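Local coordinates for putative cell filamentation protein (Bartonella quintana, PDB 4N67) that probably transfers AMP from ATP onto target proteins as a Fic-domain effector, and is held here with ADP in its nucleotide pocket, at residues P106-L120 against E144-R156. The protein carries 2 engineered substitutions. Numbering follows the deposited sequence.
With ADP (adenosine-5'-diphosphate), chain B.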
ATOM      1  N   PRO A 106      13.844  -3.025  -9.529  1.00 18.70           N
ATOM      2  CA  PRO A 106      12.893  -3.880  -8.859  1.00 17.62           C
ATOM      3  C   PRO A 106      12.435  -3.312  -7.508  1.00 16.39           C
ATOM      4  O   PRO A 106      13.018  -2.356  -6.981  1.00 17.40           O
ATOM      5  CB  PRO A 106      13.698  -5.161  -8.633  1.00 18.00           C
ATOM      6  CG  PRO A 106      15.077  -4.665  -8.379  1.00 18.92           C
ATOM      7  CD  PRO A 106      15.234  -3.493  -9.316  1.00 19.45           C
ATOM      8  N   PHE A 107      11.395  -3.930  -6.975  1.00 15.49           N
ATOM      9  CA  PHE A 107      10.979  -3.694  -5.588  1.00 14.64           C
ATOM     10  C   PHE A 107      11.950  -4.388  -4.635  1.00 14.91           C
ATOM     11  O   PHE A 107      12.847  -5.131  -5.053  1.00 15.15           O
ATOM     12  CB  PHE A 107       9.553  -4.233  -5.384  1.00 14.31           C
ATOM     13  CG  PHE A 107       8.511  -3.541  -6.238  1.00 14.79           C
ATOM     14  CD1 PHE A 107       8.244  -2.194  -6.069  1.00 15.56           C
ATOM     15  CD2 PHE A 107       7.790  -4.241  -7.186  1.00 15.26           C
ATOM     16  CE1 PHE A 107       7.293  -1.549  -6.836  1.00 16.04           C
ATOM     17  CE2 PHE A 107       6.825  -3.599  -7.943  1.00 15.72           C
ATOM     18  CZ  PHE A 107       6.574  -2.260  -7.769  1.00 15.85           C
ATOM     19  N   ALA A 108      11.744  -4.165  -3.344  1.00 14.19           N
ATOM     20  CA  ALA A 108      12.510  -4.847  -2.292  1.00 14.62           C
ATOM     21  C   ALA A 108      12.466  -6.350  -2.508  1.00 14.85           C
ATOM     22  O   ALA A 108      11.432  -6.918  -2.863  1.00 13.90           O
ATOM     23  CB  ALA A 108      11.927  -4.485  -0.921  1.00 14.18           C
ATOM     24  N   VAL A 109      13.625  -6.984  -2.311  1.00 16.01           N
ATOM     25  CA  VAL A 109      13.756  -8.417  -2.459  1.00 16.94           C
ATOM     26  C   VAL A 109      13.890  -9.109  -1.111  1.00 17.61           C
ATOM     27  O   VAL A 109      14.733  -8.716  -0.316  1.00 18.96           O
ATOM     28  CB  VAL A 109      14.998  -8.733  -3.298  1.00 18.37           C
ATOM     29  CG1 VAL A 109      15.144 -10.211  -3.499  1.00 18.71           C
ATOM     30  CG2 VAL A 109      14.921  -8.008  -4.624  1.00 19.14           C
ATOM     31  N   GLY A 110      13.042 -10.108  -0.896  1.00 18.45           N
ATOM     32  CA  GLY A 110      13.100 -11.003   0.282  1.00 20.23           C
ATOM     33  C   GLY A 110      13.093 -10.236   1.580  1.00 20.79           C
ATOM     34  O   GLY A 110      12.173  -9.487   1.835  1.00 20.64           O
ATOM     35  N   SER A 111      14.115 -10.439   2.402  1.00 22.72           N
ATOM     36  CA  SER A 111      14.193  -9.764   3.721  1.00 23.09           C
ATOM     37  C   SER A 111      14.386  -8.227   3.682  1.00 22.17           C
ATOM     38  O   SER A 111      14.225  -7.530   4.707  1.00 21.11           O
ATOM     39  CB  SER A 111      15.246 -10.425   4.587  1.00 25.20           C
ATOM     40  OG  SER A 111      16.549 -10.162   4.101  1.00 26.14           O
ATOM     41  N   GLN A 112      14.707  -7.662   2.506  1.00 20.10           N
ATOM     42  CA  GLN A 112      14.671  -6.212   2.356  1.00 19.31           C
ATOM     43  C   GLN A 112      13.287  -5.657   2.709  1.00 17.15           C
ATOM     44  O   GLN A 112      13.165  -4.508   3.126  1.00 17.00           O
ATOM     45  CB  GLN A 112      14.992  -5.795   0.929  1.00 19.57           C
ATOM     46  CG  GLN A 112      16.437  -6.041   0.601  1.00 21.04           C
ATOM     47  CD  GLN A 112      16.790  -5.702  -0.825  1.00 21.84           C
ATOM     48  OE1 GLN A 112      15.920  -5.406  -1.653  1.00 21.17           O
ATOM     49  NE2 GLN A 112      18.091  -5.749  -1.131  1.00 22.61           N
ATOM     50  N   ILE A 113      12.250  -6.451   2.485  1.00 16.63           N
ATOM     51  CA  ILE A 113      10.880  -5.987   2.737  1.00 15.70           C
ATOM     52  C   ILE A 113      10.770  -5.676   4.216  1.00 16.26           C
ATOM     53  O   ILE A 113      10.333  -4.606   4.579  1.00 15.31           O
ATOM     54  CB  ILE A 113       9.825  -7.029   2.330  1.00 15.55           C
ATOM     55  CG1 ILE A 113       9.838  -7.256   0.804  1.00 15.73           C
ATOM     56  CG2 ILE A 113       8.443  -6.619   2.818  1.00 15.51           C
ATOM     57  CD1 ILE A 113       8.938  -8.407   0.366  1.00 15.89           C
ATOM     58  N   GLN A 114      11.167  -6.618   5.059  1.00 18.02           N
ATOM     59  CA  GLN A 114      11.070  -6.394   6.518  1.00 20.32           C
ATOM     60  C   GLN A 114      11.988  -5.271   6.987  1.00 19.73           C
ATOM     61  O   GLN A 114      11.589  -4.438   7.829  1.00 19.63           O
ATOM     62  CB  GLN A 114      11.415  -7.668   7.284  1.00 23.47           C
ATOM     63  CG  GLN A 114      10.477  -8.849   7.050  1.00 26.54           C
ATOM     64  CD  GLN A 114       9.001  -8.503   7.144  1.00 28.94           C
ATOM     65  OE1 GLN A 114       8.550  -7.761   8.038  1.00 35.19           O
ATOM     66  NE2 GLN A 114       8.231  -9.046   6.222  1.00 31.84           N
ATOM     67  N   ARG A 115      13.200  -5.238   6.444  1.00 19.63           N
ATOM     68  CA  ARG A 115      14.180  -4.224   6.828  1.00 19.95           C
ATOM     69  C   ARG A 115      13.698  -2.823   6.462  1.00 18.45           C
ATOM     70  O   ARG A 115      13.837  -1.881   7.246  1.00 18.48           O
ATOM     71  CB  ARG A 115      15.573  -4.509   6.199  1.00 22.12           C
ATOM     72  CG  ARG A 115      16.388  -5.591   6.896  1.00 24.88           C
ATOM     73  CD  ARG A 115      17.754  -5.841   6.230  1.00 26.99           C
ATOM     74  NE  ARG A 115      17.667  -7.006   5.342  1.00 29.26           N
ATOM     75  CZ  ARG A 115      18.021  -7.065   4.059  1.00 30.45           C
ATOM     76  NH1 ARG A 115      17.831  -8.195   3.393  1.00 31.57           N
ATOM     77  NH2 ARG A 115      18.548  -6.028   3.434  1.00 30.42           N
ATOM     78  N   GLU A 116      13.131  -2.681   5.263  1.00 16.76           N
ATOM     79  CA  GLU A 116      12.602  -1.389   4.859  1.00 16.46           C
ATOM     80  C   GLU A 116      11.390  -0.960   5.674  1.00 15.40           C
ATOM     81  O   GLU A 116      11.253   0.211   5.974  1.00 15.32           O
ATOM     82  CB  GLU A 116      12.297  -1.363   3.363  1.00 16.36           C
ATOM     83  CG  GLU A 116      13.576  -1.450   2.531  1.00 17.43           C
ATOM     84  CD  GLU A 116      13.361  -1.512   1.036  1.00 18.43           C
ATOM     85  OE1 GLU A 116      12.318  -1.027   0.560  1.00 17.08           O
ATOM     86  OE2 GLU A 116      14.276  -2.011   0.325  1.00 19.98           O
ATOM     87  N   LEU A 117      10.496  -1.876   5.999  1.00 15.49           N
ATOM     88  CA  LEU A 117       9.347  -1.522   6.829  1.00 15.32           C
ATOM     89  C   LEU A 117       9.817  -1.142   8.232  1.00 15.75           C
ATOM     90  O   LEU A 117       9.264  -0.198   8.804  1.00 16.16           O
ATOM     91  CB  LEU A 117       8.349  -2.670   6.907  1.00 15.17           C
ATOM     92  CG  LEU A 117       7.660  -2.954   5.576  1.00 15.16           C
ATOM     93  CD1 LEU A 117       6.785  -4.173   5.694  1.00 15.74           C
ATOM     94  CD2 LEU A 117       6.871  -1.750   5.075  1.00 15.36           C
ATOM     95  N   LYS A 118      10.817  -1.845   8.772  1.00 16.60           N
ATOM     96  CA  LYS A 118      11.405  -1.471  10.084  1.00 17.30           C
ATOM     97  C   LYS A 118      11.996  -0.076  10.061  1.00 17.72           C
ATOM     98  O   LYS A 118      11.748   0.731  10.976  1.00 17.88           O
ATOM     99  CB  LYS A 118      12.471  -2.480  10.515  1.00 18.31           C
ATOM    100  N   LYS A 119      12.751   0.243   9.009  1.00 17.64           N
ATOM    101  CA  LYS A 119      13.350   1.571   8.870  1.00 18.49           C
ATOM    102  C   LYS A 119      12.292   2.659   8.791  1.00 18.12           C
ATOM    103  O   LYS A 119      12.445   3.726   9.395  1.00 18.50           O
ATOM    104  CB  LYS A 119      14.303   1.637   7.661  1.00 19.35           C
ATOM    105  N   LEU A 120      11.206   2.385   8.060  1.00 17.37           N
ATOM    106  CA  LEU A 120      10.105   3.335   7.958  1.00 17.39           C
ATOM    107  C   LEU A 120       9.423   3.556   9.305  1.00 17.28           C
ATOM    108  O   LEU A 120       9.170   4.699   9.683  1.00 17.51           O
ATOM    109  CB  LEU A 120       9.106   2.875   6.888  1.00 16.98           C
ATOM    110  CG  LEU A 120       7.910   3.812   6.724  1.00 17.62           C
ATOM    111  CD1 LEU A 120       8.304   5.256   6.398  1.00 18.24           C
ATOM    112  CD2 LEU A 120       7.009   3.215   5.665  1.00 17.96           C
ATOM    113  N   GLU A 144       7.750  11.151   0.931  1.00 18.55           N
ATOM    114  CA  GLU A 144       8.875  10.260   1.251  1.00 19.67           C
ATOM    115  C   GLU A 144       8.401   8.941   1.873  1.00 18.03           C
ATOM    116  O   GLU A 144       8.932   7.871   1.579  1.00 18.14           O
ATOM    117  CB  GLU A 144       9.884  10.947   2.163  1.00 23.18           C
ATOM    118  CG  GLU A 144      10.594  12.109   1.498  1.00 27.27           C
ATOM    119  CD  GLU A 144      11.796  12.612   2.288  1.00 31.75           C
ATOM    120  OE1 GLU A 144      12.295  11.862   3.160  1.00 36.82           O
ATOM    121  OE2 GLU A 144      12.237  13.759   2.046  1.00 36.64           O
ATOM    122  N   VAL A 145       7.408   9.004   2.742  1.00 16.57           N
ATOM    123  CA  VAL A 145       6.871   7.792   3.332  1.00 15.73           C
ATOM    124  C   VAL A 145       6.281   6.937   2.203  1.00 14.87           C
ATOM    125  O   VAL A 145       6.483   5.712   2.132  1.00 14.37           O
ATOM    126  CB  VAL A 145       5.784   8.126   4.385  1.00 15.43           C
ATOM    127  CG1 VAL A 145       4.993   6.886   4.792  1.00 15.21           C
ATOM    128  CG2 VAL A 145       6.420   8.808   5.582  1.00 16.51           C
ATOM    129  N   PHE A 146       5.544   7.574   1.306  1.00 14.80           N
ATOM    130  CA  PHE A 146       4.896   6.835   0.213  1.00 14.91           C
ATOM    131  C   PHE A 146       5.928   6.192  -0.706  1.00 15.18           C
ATOM    132  O   PHE A 146       5.756   5.044  -1.131  1.00 14.62           O
ATOM    133  CB  PHE A 146       3.961   7.729  -0.612  1.00 16.03           C
ATOM    134  CG  PHE A 146       2.967   6.943  -1.390  1.00 16.61           C
ATOM    135  CD1 PHE A 146       1.853   6.431  -0.739  1.00 16.95           C
ATOM    136  CD2 PHE A 146       3.188   6.593  -2.707  1.00 18.35           C
ATOM    137  CE1 PHE A 146       0.951   5.637  -1.384  1.00 18.02           C
ATOM    138  CE2 PHE A 146       2.256   5.803  -3.386  1.00 18.63           C
ATOM    139  CZ  PHE A 146       1.138   5.328  -2.705  1.00 18.75           C
ATOM    140  N   THR A 147       6.973   6.918  -1.057  1.00 15.94           N
ATOM    141  CA  THR A 147       7.982   6.300  -1.935  1.00 16.53           C
ATOM    142  C   THR A 147       8.678   5.136  -1.218  1.00 15.43           C
ATOM    143  O   THR A 147       8.992   4.134  -1.850  1.00 15.43           O
ATOM    144  CB  THR A 147       8.994   7.307  -2.489  1.00 18.89           C
ATOM    145  OG1 THR A 147       9.642   7.974  -1.428  1.00 20.97           O
ATOM    146  CG2 THR A 147       8.289   8.344  -3.324  1.00 19.77           C
ATOM    147  N   ALA A 148       8.900   5.247   0.093  1.00 14.88           N
ATOM    148  CA  ALA A 148       9.444   4.125   0.853  1.00 14.45           C
ATOM    149  C   ALA A 148       8.516   2.915   0.805  1.00 13.92           C
ATOM    150  O   ALA A 148       8.956   1.775   0.586  1.00 13.94           O
ATOM    151  CB  ALA A 148       9.710   4.546   2.285  1.00 14.61           C
ATOM    152  N   LEU A 149       7.224   3.152   0.979  1.00 13.59           N
ATOM    153  CA  LEU A 149       6.251   2.063   0.871  1.00 13.44           C
ATOM    154  C   LEU A 149       6.232   1.463  -0.522  1.00 13.34           C
ATOM    155  O   LEU A 149       6.151   0.218  -0.679  1.00 13.11           O
ATOM    156  CB  LEU A 149       4.849   2.552   1.257  1.00 13.39           C
ATOM    157  CG  LEU A 149       4.638   2.807   2.748  1.00 13.63           C
ATOM    158  CD1 LEU A 149       3.321   3.554   2.946  1.00 14.13           C
ATOM    159  CD2 LEU A 149       4.645   1.526   3.570  1.00 13.98           C
ATOM    160  N   ASP A 150       6.301   2.327  -1.525  1.00 13.63           N
ATOM    161  CA  ASP A 150       6.272   1.871  -2.926  1.00 14.08           C
ATOM    162  C   ASP A 150       7.396   0.894  -3.175  1.00 14.14           C
ATOM    163  O   ASP A 150       7.170  -0.147  -3.793  1.00 13.79           O
ATOM    164  CB  ASP A 150       6.445   3.029  -3.935  1.00 15.99           C
ATOM    165  CG  ASP A 150       5.151   3.557  -4.501  1.00 17.19           C
ATOM    166  OD1 ASP A 150       4.114   2.888  -4.427  1.00 18.78           O
ATOM    167  OD2 ASP A 150       5.221   4.630  -5.162  1.00 19.12           O
ATOM    168  N   HIS A 151       8.601   1.233  -2.726  1.00 13.87           N
ATOM    169  CA  HIS A 151       9.741   0.379  -2.966  1.00 14.00           C
ATOM    170  C   HIS A 151       9.613  -0.925  -2.201  1.00 13.62           C
ATOM    171  O   HIS A 151       9.951  -1.980  -2.728  1.00 13.74           O
ATOM    172  CB  HIS A 151      11.061   1.059  -2.618  1.00 14.82           C
ATOM    173  CG  HIS A 151      12.241   0.204  -2.936  1.00 16.27           C
ATOM    174  ND1 HIS A 151      12.827  -0.622  -2.008  1.00 16.33           N
ATOM    175  CD2 HIS A 151      12.906  -0.003  -4.099  1.00 17.29           C
ATOM    176  CE1 HIS A 151      13.796  -1.311  -2.584  1.00 17.53           C
ATOM    177  NE2 HIS A 151      13.875  -0.945  -3.849  1.00 17.74           N
ATOM    178  N   ALA A 152       9.149  -0.862  -0.965  1.00 12.87           N
ATOM    179  CA  ALA A 152       9.021  -2.096  -0.170  1.00 12.75           C
ATOM    180  C   ALA A 152       8.026  -3.091  -0.798  1.00 12.60           C
ATOM    181  O   ALA A 152       8.262  -4.303  -0.794  1.00 12.44           O
ATOM    182  CB  ALA A 152       8.621  -1.780   1.258  1.00 12.45           C
ATOM    183  N   HIS A 153       6.915  -2.568  -1.325  1.00 12.22           N
ATOM    184  CA  HIS A 153       5.936  -3.354  -2.064  1.00 12.31           C
ATOM    185  C   HIS A 153       5.663  -4.689  -1.376  1.00 11.89           C
ATOM    186  O   HIS A 153       5.928  -5.749  -1.943  1.00 12.45           O
ATOM    187  CB  HIS A 153       6.439  -3.572  -3.496  1.00 13.07           C
ATOM    188  CG  HIS A 153       5.409  -4.076  -4.450  1.00 13.92           C
ATOM    189  ND1 HIS A 153       4.541  -3.232  -5.100  1.00 14.95           N
ATOM    190  CD2 HIS A 153       5.169  -5.313  -4.944  1.00 14.58           C
ATOM    191  CE1 HIS A 153       3.786  -3.930  -5.932  1.00 15.29           C
ATOM    192  NE2 HIS A 153       4.146  -5.196  -5.857  1.00 15.29           N
ATOM    193  N   PRO A 154       5.192  -4.656  -0.119  1.00 11.21           N
ATOM    194  CA  PRO A 154       5.289  -5.858   0.705  1.00 11.31           C
ATOM    195  C   PRO A 154       4.416  -7.033   0.359  1.00 11.16           C
ATOM    196  O   PRO A 154       4.687  -8.119   0.849  1.00 11.44           O
ATOM    197  CB  PRO A 154       4.948  -5.359   2.120  1.00 11.39           C
ATOM    198  CG  PRO A 154       5.134  -3.887   2.044  1.00 11.56           C
ATOM    199  CD  PRO A 154       4.751  -3.497   0.669  1.00 11.22           C
ATOM    200  N   PHE A 155       3.376  -6.812  -0.445  1.00 10.81           N
ATOM    201  CA  PHE A 155       2.374  -7.837  -0.731  1.00 10.89           C
ATOM    202  C   PHE A 155       2.438  -8.337  -2.167  1.00 11.16           C
ATOM    203  O   PHE A 155       2.881  -7.643  -3.067  1.00 11.05           O
ATOM    204  CB  PHE A 155       0.976  -7.300  -0.371  1.00 10.86           C
ATOM    205  CG  PHE A 155       0.882  -6.753   1.038  1.00 10.62           C
ATOM    206  CD1 PHE A 155       0.736  -7.614   2.127  1.00 10.89           C
ATOM    207  CD2 PHE A 155       0.997  -5.405   1.290  1.00 10.55           C
ATOM    208  CE1 PHE A 155       0.709  -7.125   3.411  1.00 11.09           C
ATOM    209  CE2 PHE A 155       0.973  -4.927   2.590  1.00 10.49           C
ATOM    210  CZ  PHE A 155       0.834  -5.797   3.644  1.00 10.66           C
ATOM    211  N   ARG A 156       1.923  -9.528  -2.374  1.00 11.27           N
ATOM    212  CA  ARG A 156       1.886 -10.071  -3.736  1.00 11.97           C
ATOM    213  C   ARG A 156       1.030  -9.200  -4.677  1.00 12.54           C
ATOM    214  O   ARG A 156       1.352  -9.068  -5.869  1.00 13.17           O
ATOM    215  CB  ARG A 156       1.400 -11.513  -3.698  1.00 12.37           C
ATOM    216  CG  ARG A 156       1.127 -12.127  -5.055  1.00 12.93           C
ATOM    217  CD  ARG A 156       2.385 -12.243  -5.920  1.00 13.68           C
ATOM    218  NE  ARG A 156       2.047 -12.820  -7.227  1.00 14.35           N
ATOM    219  CZ  ARG A 156       1.432 -12.174  -8.219  1.00 15.33           C
ATOM    220  NH1 ARG A 156       1.048 -10.921  -8.094  1.00 15.32           N
ATOM    221  NH2 ARG A 156       1.132 -12.840  -9.341  1.00 16.53           N
TER
HETATM  222  PB  ADP B 301      -0.350  -4.182  -7.000  1.00 25.53           P
HETATM  223  O1B ADP B 301       0.413  -5.104  -7.964  1.00 28.42           O
HETATM  224  O2B ADP B 301       0.330  -4.146  -5.675  1.00 22.47           O
HETATM  225  O3B ADP B 301      -1.842  -4.501  -6.876  1.00 25.37           O
HETATM  226  PA  ADP B 301      -0.560  -1.317  -7.631  1.00 28.49           P
HETATM  227  O1A ADP B 301      -1.257  -0.750  -8.878  1.00 32.23           O
HETATM  228  O2A ADP B 301      -1.362  -1.309  -6.351  1.00 27.74           O
HETATM  229  O3A ADP B 301      -0.126  -2.875  -7.911  1.00 29.46           O
HETATM  230  O5' ADP B 301       0.831  -0.564  -7.490  1.00 27.55           O
HETATM  231  C5' ADP B 301       1.559  -0.547  -6.256  1.00 25.96           C
HETATM  232  C4' ADP B 301       2.335   0.764  -6.188  1.00 26.56           C
HETATM  233  O4' ADP B 301       3.430   0.722  -7.125  1.00 27.49           O
HETATM  234  C3' ADP B 301       1.481   1.984  -6.520  1.00 25.72           C
HETATM  235  O3' ADP B 301       1.735   3.049  -5.582  1.00 24.64           O
HETATM  236  C2' ADP B 301       1.945   2.364  -7.914  1.00 26.11           C
HETATM  237  O2' ADP B 301       1.796   3.753  -8.235  1.00 27.07           O
HETATM  238  C1' ADP B 301       3.388   1.950  -7.880  1.00 27.55           C
HETATM  239  N9  ADP B 301       4.002   1.709  -9.202  1.00 27.94           N
HETATM  240  C8  ADP B 301       3.408   1.419 -10.377  1.00 29.57           C
HETATM  241  N7  ADP B 301       4.376   1.251 -11.309  1.00 30.36           N
HETATM  242  C5  ADP B 301       5.577   1.427 -10.743  1.00 30.15           C
HETATM  243  C6  ADP B 301       6.985   1.401 -11.159  1.00 31.72           C
HETATM  244  N6  ADP B 301       7.259   1.112 -12.467  1.00 33.77           N
HETATM  245  N1  ADP B 301       7.956   1.631 -10.260  1.00 30.62           N
HETATM  246  C2  ADP B 301       7.634   1.900  -8.964  1.00 30.37           C
HETATM  247  N3  ADP B 301       6.355   1.948  -8.528  1.00 27.32           N
HETATM  248  C4  ADP B 301       5.319   1.723  -9.335  1.00 27.43           C
HETATM  249  O   HOH W   1      15.478  -1.575  -6.009  1.00 33.07           O
HETATM  250  O   HOH W   2      11.493   1.337   1.423  1.00 24.06           O
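The Fic signature HPFxxGNGR begins at His153, and its imidazole lies flat over one face of the Phe107 ring. The two ring centroids are 3.7 Å apart and the planes differ by 5°. His153 CB sits over the same face. Both residues line the ADP pocket: Phe107 turns a ring edge to ADP N3, and His153 CE1 approaches ADP O2B. One helical turn earlier, Asp150 OD1 accepts a hydrogen bond from ADP O3' (2.6 Å). Ser192 and Gln163 also bind the Asp150 carboxylate.

The backbone ties the loop before helix 112-126 to the end of helix 135-152. Ala108 N donates to His151 O at 2.9 Å. The His151 side chain, with CG anti to the backbone N (chi1 -177°), reaches across to Glu116. His151 ND1 donates in its ring plane to the syn side of Glu116 OE1, at 2.6 Å. One water also donates to Glu116 OE1 and to Ala148 O. A second water bridges His151 NE2 and Pro106 O. Both ring nitrogens are therefore engaged, and the ring's rotation is fixed.

In this part of the Fic fold, helices 112-120 and 144-152 pack nearly antiparallel (166°), with axes 9.6 Å apart. Beside this polar group the two helices meet through apolar side chains. Leu120 CD2 meets Leu149 CD2 at 3.6 Å, while its CD1 branch lies against Val145. Leu117 reaches Ala152 with CD2 and Pro154 with CD1. Ile113 CG2 touches Pro154 CB at 3.8 Å. Helix 59-70 covers Leu117 and Pro154 through Leu62. Arg81 binds Ala108 O and His153 O from outside the pair.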